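Local coordinates for protein HI1317 (Haemophilus influenzae, PDB 1JOV) that probably interconverts the alpha and beta anomers of D-glucose 6-phosphate, as a member of the glucose-6-phosphate 1-epimerase family, at residues 24-37 / 98-112. Numbering follows the deposited sequence.
Sequences LHLKHAVGTAKISL and LSHYYISVHKVRLEF
With CG of His28 trans to its backbone N (chi1 -180°) and CG2 of Val108 trans to its own carbonyl carbon, the imidazole and the methyl group lie alongside, pointing opposite ways, with CG2 of Val108 3.6 Å from the ring centroid, almost on the ring normal, in a CH-pi contact. Histidine suits this place near the hairpin turn because its flat face accepts a methyl while NE2 can still donate to a backbone carbonyl. NE2 of His28 gives a weak, bent hydrogen bond to O of Val105 (3.4 Å, 141° at the hydrogen), and O of Ser104 approaches the ring edge near its plane, 3.1 Å from NE2 of His28. Both carbonyls belong to the type I turn Ser104–Lys107, so the ring, carried by the first residue of the type I turn His28–Gly31, ties one hairpin end to the other. Val30 adds its CG1 against O of His106.

The two hairpins belong to different antiparallel sheets, which stack face to face as in the beta-supersandwich of the galactose mutarotase-like fold; strands 24-28 and 107-112 run nearly antiparallel (164°), their axes 9.5 Å apart. Branched aliphatic residues fill the space between the sheets. Leu26 and Val108 meet tip to tip, while Ile35 crosses Leu110 at a slant, the CD1 methyls of Ile35 and Leu110 pressed to a tight 3.5 Å.

At the far end the ring of Phe112 meets three aliphatic side chains: CD1 of Leu24 and CD2 of Leu37 lie at the ring edge near its plane, and CG2 of Ile35 comes within 3.5 Å of CZ of Phe112. Leu24 also touches Leu98 methyl to methyl, and Leu15 of strand 13-18 and Leu9 of strand 3-10 continue this apolar layer beside Leu24 and Leu98 respectively.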
loop_
_atom_site.group_PDB
_atom_site.type_symbol
_atom_site.label_atom_id
_atom_site.label_comp_id
_atom_site.label_asym_id
_atom_site.label_seq_id
_atom_site.Cartn_x
_atom_site.Cartn_y
_atom_site.Cartn_z
ATOM N N LEU A 24 -5.396 -5.833 13.077
ATOM C CA LEU A 24 -4.367 -6.244 13.964
ATOM C C LEU A 24 -3.515 -5.081 14.350
ATOM O O LEU A 24 -3.095 -4.283 13.469
ATOM C CB LEU A 24 -3.444 -7.260 13.283
ATOM C CG LEU A 24 -3.977 -8.590 13.092
ATOM C CD1 LEU A 24 -3.093 -9.406 12.119
ATOM C CD2 LEU A 24 -3.971 -9.266 14.454
ATOM N N HIS A 25 -3.179 -5.009 15.644
ATOM C CA HIS A 25 -2.224 -4.037 16.141
ATOM C C HIS A 25 -0.929 -4.742 16.609
ATOM O O HIS A 25 -0.962 -5.595 17.487
ATOM C CB HIS A 25 -2.764 -3.298 17.370
ATOM C CG HIS A 25 -3.969 -2.387 17.120
ATOM N ND1 HIS A 25 -4.222 -1.266 17.872
ATOM C CD2 HIS A 25 -4.947 -2.475 16.191
ATOM C CE1 HIS A 25 -5.316 -0.667 17.432
ATOM N NE2 HIS A 25 -5.778 -1.389 16.409
ATOM N N LEU A 26 0.214 -4.383 16.036
ATOM C CA LEU A 26 1.503 -4.900 16.430
ATOM C C LEU A 26 2.308 -3.791 17.166
ATOM O O LEU A 26 2.403 -2.639 16.672
ATOM C CB LEU A 26 2.220 -5.169 15.143
ATOM C CG LEU A 26 3.618 -5.685 15.433
ATOM C CD1 LEU A 26 3.630 -7.031 16.155
ATOM C CD2 LEU A 26 4.450 -5.744 14.105
ATOM N N LYS A 27 2.832 -4.102 18.361
ATOM C CA LYS A 27 3.741 -3.196 19.082
ATOM C C LYS A 27 4.938 -3.997 19.548
ATOM O O LYS A 27 4.798 -4.883 20.407
ATOM C CB LYS A 27 3.065 -2.563 20.285
ATOM C CG LYS A 27 2.086 -1.531 19.848
ATOM C CD LYS A 27 1.464 -0.790 21.073
ATOM C CE LYS A 27 0.395 0.222 20.636
ATOM N NZ LYS A 27 -0.505 -0.310 19.547
ATOM N N HIS A 28 6.076 -3.710 18.942
ATOM C CA HIS A 28 7.234 -4.573 19.107
ATOM C C HIS A 28 8.467 -3.748 19.104
ATOM O O HIS A 28 8.394 -2.587 18.861
ATOM C CB HIS A 28 7.274 -5.509 17.911
ATOM C CG HIS A 28 8.423 -6.495 17.917
ATOM N ND1 HIS A 28 8.283 -7.751 18.428
ATOM C CD2 HIS A 28 9.639 -6.454 17.336
ATOM C CE1 HIS A 28 9.396 -8.445 18.220
ATOM N NE2 HIS A 28 10.226 -7.686 17.546
ATOM N N ALA A 29 9.572 -4.356 19.488
ATOM C CA ALA A 29 10.817 -3.602 19.431
ATOM C C ALA A 29 11.016 -2.967 18.079
ATOM O O ALA A 29 11.485 -1.819 17.979
ATOM C CB ALA A 29 11.964 -4.507 19.735
ATOM N N VAL A 30 10.662 -3.689 17.013
ATOM C CA VAL A 30 10.871 -3.171 15.679
ATOM C C VAL A 30 9.957 -1.986 15.315
ATOM O O VAL A 30 10.229 -1.241 14.330
ATOM C CB VAL A 30 10.727 -4.288 14.672
ATOM C CG1 VAL A 30 11.730 -5.450 14.969
ATOM C CG2 VAL A 30 9.352 -4.812 14.758
ATOM N N GLY A 31 8.942 -1.731 16.135
ATOM C CA GLY A 31 8.066 -0.629 15.888
ATOM C C GLY A 31 6.595 -1.018 15.998
ATOM O O GLY A 31 6.259 -2.001 16.636
ATOM N N THR A 32 5.709 -0.269 15.336
ATOM C CA THR A 32 4.290 -0.585 15.458
ATOM C C THR A 32 3.666 -0.692 14.052
ATOM O O THR A 32 4.206 -0.147 13.094
ATOM C CB THR A 32 3.563 0.527 16.155
ATOM O OG1 THR A 32 3.695 1.754 15.395
ATOM C CG2 THR A 32 4.229 0.835 17.509
ATOM N N ALA A 33 2.576 -1.395 13.945
ATOM C CA ALA A 33 1.899 -1.548 12.666
ATOM C C ALA A 33 0.434 -1.844 12.904
ATOM O O ALA A 33 0.073 -2.302 13.980
ATOM C CB ALA A 33 2.543 -2.659 11.850
ATOM N N LYS A 34 -0.420 -1.589 11.936
ATOM C CA LYS A 34 -1.796 -1.944 12.007
ATOM C C LYS A 34 -2.151 -2.497 10.652
ATOM O O LYS A 34 -1.785 -1.940 9.582
ATOM C CB LYS A 34 -2.647 -0.710 12.313
ATOM C CG LYS A 34 -2.433 -0.125 13.742
ATOM C CD LYS A 34 -3.440 1.054 13.979
ATOM C CE LYS A 34 -3.344 1.653 15.422
ATOM N NZ LYS A 34 -2.113 2.498 15.506
ATOM N N ILE A 35 -2.847 -3.601 10.695
ATOM C CA ILE A 35 -3.222 -4.284 9.437
ATOM C C ILE A 35 -4.716 -4.596 9.449
ATOM O O ILE A 35 -5.205 -5.369 10.288
ATOM C CB ILE A 35 -2.493 -5.640 9.246
ATOM C CG1 ILE A 35 -0.960 -5.408 9.363
ATOM C CG2 ILE A 35 -2.899 -6.265 7.836
ATOM C CD1 ILE A 35 -0.260 -5.506 10.781
ATOM N N SER A 36 -5.471 -4.038 8.531
ATOM C CA SER A 36 -6.875 -4.347 8.490
ATOM C C SER A 36 -7.031 -5.781 7.900
ATOM O O SER A 36 -6.486 -6.122 6.825
ATOM C CB SER A 36 -7.555 -3.389 7.505
ATOM O OG SER A 36 -8.749 -3.949 7.005
ATOM N N LEU A 37 -7.857 -6.615 8.497
ATOM C CA LEU A 37 -8.088 -7.951 7.875
ATOM C C LEU A 37 -8.928 -7.828 6.569
ATOM O O LEU A 37 -8.870 -8.693 5.692
ATOM C CB LEU A 37 -8.765 -8.883 8.875
ATOM C CG LEU A 37 -7.983 -9.282 10.129
ATOM C CD1 LEU A 37 -8.647 -10.485 10.800
ATOM C CD2 LEU A 37 -6.526 -9.589 9.791
ATOM N N LEU A 98 -5.678 -14.246 8.972
ATOM C CA LEU A 98 -4.271 -14.263 9.427
ATOM C C LEU A 98 -3.921 -15.756 9.545
ATOM O O LEU A 98 -4.493 -16.494 10.393
ATOM C CB LEU A 98 -4.190 -13.616 10.785
ATOM C CG LEU A 98 -2.802 -13.691 11.438
ATOM C CD1 LEU A 98 -1.783 -12.784 10.759
ATOM C CD2 LEU A 98 -2.939 -13.279 12.928
ATOM N N SER A 99 -3.073 -16.256 8.647
ATOM C CA SER A 99 -2.783 -17.682 8.631
ATOM C C SER A 99 -1.492 -18.026 9.354
ATOM O O SER A 99 -1.215 -19.175 9.672
ATOM C CB SER A 99 -2.701 -18.082 7.160
ATOM O OG SER A 99 -1.874 -17.229 6.477
ATOM N N HIS A 100 -0.676 -17.038 9.575
ATOM C CA HIS A 100 0.550 -17.255 10.319
ATOM C C HIS A 100 1.158 -16.029 10.911
ATOM O O HIS A 100 1.154 -14.943 10.354
ATOM C CB HIS A 100 1.516 -17.890 9.340
ATOM C CG HIS A 100 2.937 -17.874 9.768
ATOM N ND1 HIS A 100 3.419 -18.746 10.716
ATOM C CD2 HIS A 100 4.009 -17.153 9.332
ATOM C CE1 HIS A 100 4.721 -18.563 10.856
ATOM N NE2 HIS A 100 5.112 -17.627 10.002
ATOM N N TYR A 101 1.667 -16.135 12.140
ATOM C CA TYR A 101 2.414 -15.003 12.724
ATOM C C TYR A 101 3.667 -15.593 13.435
ATOM O O TYR A 101 3.571 -16.644 14.069
ATOM C CB TYR A 101 1.525 -14.163 13.645
ATOM C CG TYR A 101 0.822 -14.907 14.754
ATOM C CD1 TYR A 101 -0.389 -15.527 14.574
ATOM C CD2 TYR A 101 1.432 -14.973 16.014
ATOM C CE1 TYR A 101 -1.021 -16.187 15.681
ATOM C CE2 TYR A 101 0.840 -15.599 17.069
ATOM C CZ TYR A 101 -0.350 -16.168 16.935
ATOM O OH TYR A 101 -0.856 -16.817 18.034
ATOM N N TYR A 102 4.847 -14.995 13.168
ATOM C CA TYR A 102 6.149 -15.380 13.715
ATOM C C TYR A 102 6.714 -14.133 14.380
ATOM O O TYR A 102 7.003 -13.121 13.727
ATOM C CB TYR A 102 7.167 -15.917 12.677
ATOM C CG TYR A 102 8.586 -16.114 13.216
ATOM C CD1 TYR A 102 8.959 -17.263 13.952
ATOM C CD2 TYR A 102 9.572 -15.162 13.000
ATOM C CE1 TYR A 102 10.247 -17.433 14.459
ATOM C CE2 TYR A 102 10.875 -15.326 13.487
ATOM C CZ TYR A 102 11.212 -16.455 14.215
ATOM O OH TYR A 102 12.480 -16.604 14.716
ATOM N N ILE A 103 6.960 -14.256 15.646
ATOM C CA ILE A 103 7.569 -13.183 16.414
ATOM C C ILE A 103 8.887 -13.558 17.067
ATOM O O ILE A 103 8.977 -14.535 17.800
ATOM C CB ILE A 103 6.566 -12.715 17.458
ATOM C CG1 ILE A 103 5.290 -12.229 16.791
ATOM C CG2 ILE A 103 7.157 -11.614 18.331
ATOM C CD1 ILE A 103 4.124 -12.111 17.747
ATOM N N SER A 104 9.917 -12.724 16.774
ATOM C CA SER A 104 11.226 -12.904 17.370
ATOM C C SER A 104 11.899 -11.571 17.652
ATOM O O SER A 104 11.391 -10.507 17.287
ATOM C CB SER A 104 12.076 -13.711 16.443
ATOM O OG SER A 104 12.592 -12.948 15.386
ATOM N N VAL A 105 13.079 -11.623 18.294
ATOM C CA VAL A 105 13.721 -10.442 18.727
ATOM C C VAL A 105 13.805 -9.337 17.728
ATOM O O VAL A 105 13.512 -8.208 18.056
ATOM C CB VAL A 105 15.177 -10.797 19.239
ATOM C CG1 VAL A 105 16.080 -9.598 19.082
ATOM C CG2 VAL A 105 15.100 -11.242 20.639
ATOM N N HIS A 106 14.280 -9.608 16.517
ATOM C CA HIS A 106 14.434 -8.446 15.628
ATOM C C HIS A 106 13.504 -8.454 14.437
ATOM O O HIS A 106 13.798 -7.784 13.469
ATOM C CB HIS A 106 15.861 -8.342 15.069
ATOM C CG HIS A 106 16.890 -8.120 16.119
ATOM N ND1 HIS A 106 16.991 -6.938 16.816
ATOM C CD2 HIS A 106 17.824 -8.947 16.631
ATOM C CE1 HIS A 106 17.971 -7.037 17.696
ATOM N NE2 HIS A 106 18.490 -8.246 17.604
ATOM N N LYS A 107 12.452 -9.242 14.480
ATOM C CA LYS A 107 11.649 -9.396 13.259
ATOM C C LYS A 107 10.282 -9.998 13.515
ATOM O O LYS A 107 10.095 -10.871 14.385
ATOM C CB LYS A 107 12.400 -10.298 12.300
ATOM C CG LYS A 107 11.685 -10.583 10.982
ATOM C CD LYS A 107 12.216 -11.852 10.302
ATOM C CE LYS A 107 13.428 -11.533 9.452
ATOM N NZ LYS A 107 13.921 -12.738 8.679
ATOM N N VAL A 108 9.362 -9.547 12.709
ATOM C CA VAL A 108 8.019 -10.066 12.833
ATOM C C VAL A 108 7.483 -10.410 11.473
ATOM O O VAL A 108 7.547 -9.601 10.553
ATOM C CB VAL A 108 7.103 -9.061 13.517
ATOM C CG1 VAL A 108 5.684 -9.582 13.629
ATOM C CG2 VAL A 108 7.642 -8.737 14.910
ATOM N N ARG A 109 6.942 -11.610 11.372
ATOM C CA ARG A 109 6.366 -12.013 10.059
ATOM C C ARG A 109 4.892 -12.322 10.200
ATOM O O ARG A 109 4.550 -13.144 11.006
ATOM C CB ARG A 109 7.071 -13.263 9.514
ATOM C CG ARG A 109 6.555 -13.623 8.061
ATOM C CD ARG A 109 7.304 -14.905 7.444
ATOM N NE ARG A 109 6.772 -15.199 6.078
ATOM C CZ ARG A 109 7.323 -14.820 4.927
ATOM N NH1 ARG A 109 8.524 -14.212 4.920
ATOM N NH2 ARG A 109 6.698 -15.131 3.773
ATOM N N LEU A 110 3.988 -11.667 9.403
ATOM C CA LEU A 110 2.549 -12.001 9.417
ATOM C C LEU A 110 2.203 -12.465 8.000
ATOM O O LEU A 110 2.750 -11.877 7.015
ATOM C CB LEU A 110 1.774 -10.683 9.610
ATOM C CG LEU A 110 2.094 -9.969 10.957
ATOM C CD1 LEU A 110 1.097 -8.723 10.993
ATOM C CD2 LEU A 110 1.977 -10.873 12.172
ATOM N N GLU A 111 1.341 -13.471 7.908
ATOM C CA GLU A 111 0.887 -13.981 6.576
ATOM C C GLU A 111 -0.612 -13.942 6.599
ATOM O O GLU A 111 -1.213 -14.278 7.600
ATOM C CB GLU A 111 1.334 -15.433 6.243
ATOM C CG GLU A 111 2.874 -15.425 6.188
ATOM C CD GLU A 111 3.439 -16.790 5.785
ATOM O OE1 GLU A 111 2.643 -17.694 5.412
ATOM O OE2 GLU A 111 4.683 -16.960 5.855
ATOM N N PHE A 112 -1.188 -13.513 5.507
ATOM C CA PHE A 112 -2.631 -13.410 5.317
ATOM C C PHE A 112 -3.012 -14.217 4.119
ATOM O O PHE A 112 -2.249 -14.310 3.165
ATOM C CB PHE A 112 -2.998 -11.931 5.109
ATOM C CG PHE A 112 -2.625 -11.108 6.307
ATOM C CD1 PHE A 112 -3.496 -11.017 7.366
ATOM C CD2 PHE A 112 -1.386 -10.456 6.378
ATOM C CE1 PHE A 112 -3.176 -10.264 8.460
ATOM C CE2 PHE A 112 -1.066 -9.694 7.495
ATOM C CZ PHE A 112 -1.958 -9.601 8.529
#